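Lectin (Cicer arietinum, PDB 3V6N) is a plant albumin of the four-bladed hemopexin beta-propeller fold that binds calcium and agglutinates red blood cells, probably by recognising surface sugars. Local coordinates at residues D87-P90 / H91-K94. Sequence-based numbering, arbitrary orientation.
Sequences DYAP and HSDK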
ATOM      1  N   ASP A  87       4.928  10.337  13.244  1.00 15.75           N
ATOM      2  CA  ASP A  87       5.662  11.327  14.004  1.00 16.23           C
ATOM      3  C   ASP A  87       6.723  11.855  13.048  1.00 16.14           C
ATOM      4  O   ASP A  87       7.647  11.132  12.710  1.00 16.55           O
ATOM      5  CB  ASP A  87       6.301  10.679  15.234  1.00 17.17           C
ATOM      6  CG  ASP A  87       7.162  11.658  16.062  1.00 18.20           C
ATOM      7  OD1 ASP A  87       7.558  12.742  15.578  1.00 17.74           O
ATOM      8  OD2 ASP A  87       7.484  11.300  17.206  1.00 19.49           O
ATOM      9  N   TYR A  88       6.587  13.103  12.605  1.00 15.58           N
ATOM     10  CA  TYR A  88       7.512  13.658  11.608  1.00 16.14           C
ATOM     11  C   TYR A  88       8.761  14.316  12.225  1.00 16.78           C
ATOM     12  O   TYR A  88       9.646  14.787  11.498  1.00 16.65           O
ATOM     13  CB  TYR A  88       6.794  14.601  10.620  1.00 15.39           C
ATOM     14  CG  TYR A  88       6.099  15.802  11.249  1.00 15.57           C
ATOM     15  CD1 TYR A  88       4.749  15.732  11.626  1.00 15.58           C
ATOM     16  CD2 TYR A  88       6.776  17.011  11.446  1.00 15.38           C
ATOM     17  CE1 TYR A  88       4.104  16.810  12.191  1.00 15.31           C
ATOM     18  CE2 TYR A  88       6.146  18.102  12.028  1.00 15.52           C
ATOM     19  CZ  TYR A  88       4.812  18.002  12.387  1.00 15.90           C
ATOM     20  OH  TYR A  88       4.159  19.074  12.949  1.00 16.01           O
ATOM     21  N   ALA A  89       8.820  14.344  13.561  1.00 17.63           N
ATOM     22  CA  ALA A  89      10.057  14.642  14.305  1.00 18.84           C
ATOM     23  C   ALA A  89      10.916  15.725  13.644  1.00 19.15           C
ATOM     24  O   ALA A  89      12.003  15.429  13.149  1.00 18.25           O
ATOM     25  CB  ALA A  89      10.877  13.363  14.469  1.00 19.66           C
ATOM     26  N   PRO A  90      10.431  16.980  13.652  1.00 19.94           N
ATOM     27  CA  PRO A  90      11.023  18.061  12.863  1.00 21.23           C
ATOM     28  C   PRO A  90      12.508  18.248  13.114  1.00 23.29           C
ATOM     29  O   PRO A  90      12.932  18.320  14.274  1.00 23.56           O
ATOM     30  CB  PRO A  90      10.280  19.310  13.349  1.00 20.78           C
ATOM     31  CG  PRO A  90       9.049  18.820  14.017  1.00 20.59           C
ATOM     32  CD  PRO A  90       9.355  17.454  14.541  1.00 20.13           C
ATOM     33  N   HIS A  91      13.291  18.320  12.039  1.00 24.86           N
ATOM     34  CA  HIS A  91      14.726  18.634  12.140  1.00 27.57           C
ATOM     35  C   HIS A  91      15.534  17.553  12.803  1.00 30.21           C
ATOM     36  O   HIS A  91      16.646  17.808  13.257  1.00 31.30           O
ATOM     37  CB  HIS A  91      14.950  19.948  12.897  1.00 27.38           C
ATOM     38  CG  HIS A  91      14.386  21.154  12.199  1.00 28.61           C
ATOM     39  ND1 HIS A  91      15.165  22.110  11.668  1.00 29.64           N
ATOM     40  CD2 HIS A  91      13.067  21.534  11.944  1.00 28.34           C
ATOM     41  CE1 HIS A  91      14.390  23.058  11.106  1.00 29.28           C
ATOM     42  NE2 HIS A  91      13.108  22.703  11.276  1.00 28.77           N
ATOM     43  N   SER A  92      14.993  16.341  12.881  1.00 32.69           N
ATOM     44  CA  SER A  92      15.722  15.245  13.517  1.00 33.59           C
ATOM     45  C   SER A  92      15.634  13.936  12.746  1.00 34.34           C
ATOM     46  O   SER A  92      15.074  13.873  11.643  1.00 32.79           O
ATOM     47  CB  SER A  92      15.294  15.054  14.985  1.00 33.65           C
ATOM     48  OG  SER A  92      14.101  14.295  15.088  1.00 34.94           O
ATOM     49  N   ASP A  93      16.206  12.906  13.362  1.00 36.28           N
ATOM     50  CA  ASP A  93      16.364  11.574  12.806  1.00 36.96           C
ATOM     51  C   ASP A  93      15.177  10.695  13.181  1.00 33.89           C
ATOM     52  O   ASP A  93      15.004   9.616  12.640  1.00 33.63           O
ATOM     53  CB  ASP A  93      17.621  10.960  13.431  1.00 42.76           C
ATOM     54  CG  ASP A  93      18.606  10.446  12.400  1.00 47.34           C
ATOM     55  OD1 ASP A  93      18.441  10.762  11.195  1.00 50.64           O
ATOM     56  OD2 ASP A  93      19.563   9.745  12.807  1.00 50.69           O
ATOM     57  N   LYS A  94      14.367  11.179  14.114  1.00 32.48           N
ATOM     58  CA  LYS A  94      13.443  10.350  14.885  1.00 30.14           C
ATOM     59  C   LYS A  94      12.072  10.018  14.279  1.00 27.04           C
ATOM     60  O   LYS A  94      11.199   9.574  15.017  1.00 26.65           O
ATOM     61  CB  LYS A  94      13.221  10.988  16.268  1.00 32.27           C
ATOM     62  CG  LYS A  94      14.310  10.680  17.289  1.00 35.62           C
ATOM     63  CD  LYS A  94      15.306  11.822  17.433  1.00 35.85           C
ATOM     64  CE  LYS A  94      16.723  11.271  17.551  1.00 36.68           C
ATOM     65  NZ  LYS A  94      17.560  12.072  18.484  1.00 35.31           N
TER
HETATM   66  O   HOH W   1      10.084  10.245  17.321  1.00 35.13           O
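Two donors from one residue converge on the same carbonyl oxygen: S92 N and S92 OG both lie 3.1 Å from A89 O and approach it from one face of its plane. The amide bond closes a type II beta turn from A89 to S92, its donor tilted 24° from the carbonyl plane; the hydroxyl stands higher, 52° out of plane. A chi1 of 82° turns the S92 hydroxyl back over its own main chain, where OG can also accept from K94 N at 3.3 Å, nearly straight: an ST turn. The corner residues P90 and H91 pack side by side, P90 CB meeting the edge of the imidazole in its plane, 3.8 Å from CD2. H91 NE2 is hydrogen-bonded to E17, tying this outer loop between strands 82-87 and 96-103 to the preceding sheet. Across the same loop, A89 CB lies 3.8 Å from K94 CB. D87 completes the frame from the strand end: OD1 takes A89 N at 2.9 Å in an Asx turn, while one water donates to both D87 OD2 and K94 O. Each carboxylate oxygen thus has its own donor, which probably steadies the group's rotation and favours its charged form. S92 OG, giving to A89 and receiving from K94, relays one turn into the next, so short-range polar bonds probably do much to hold the loop's shape.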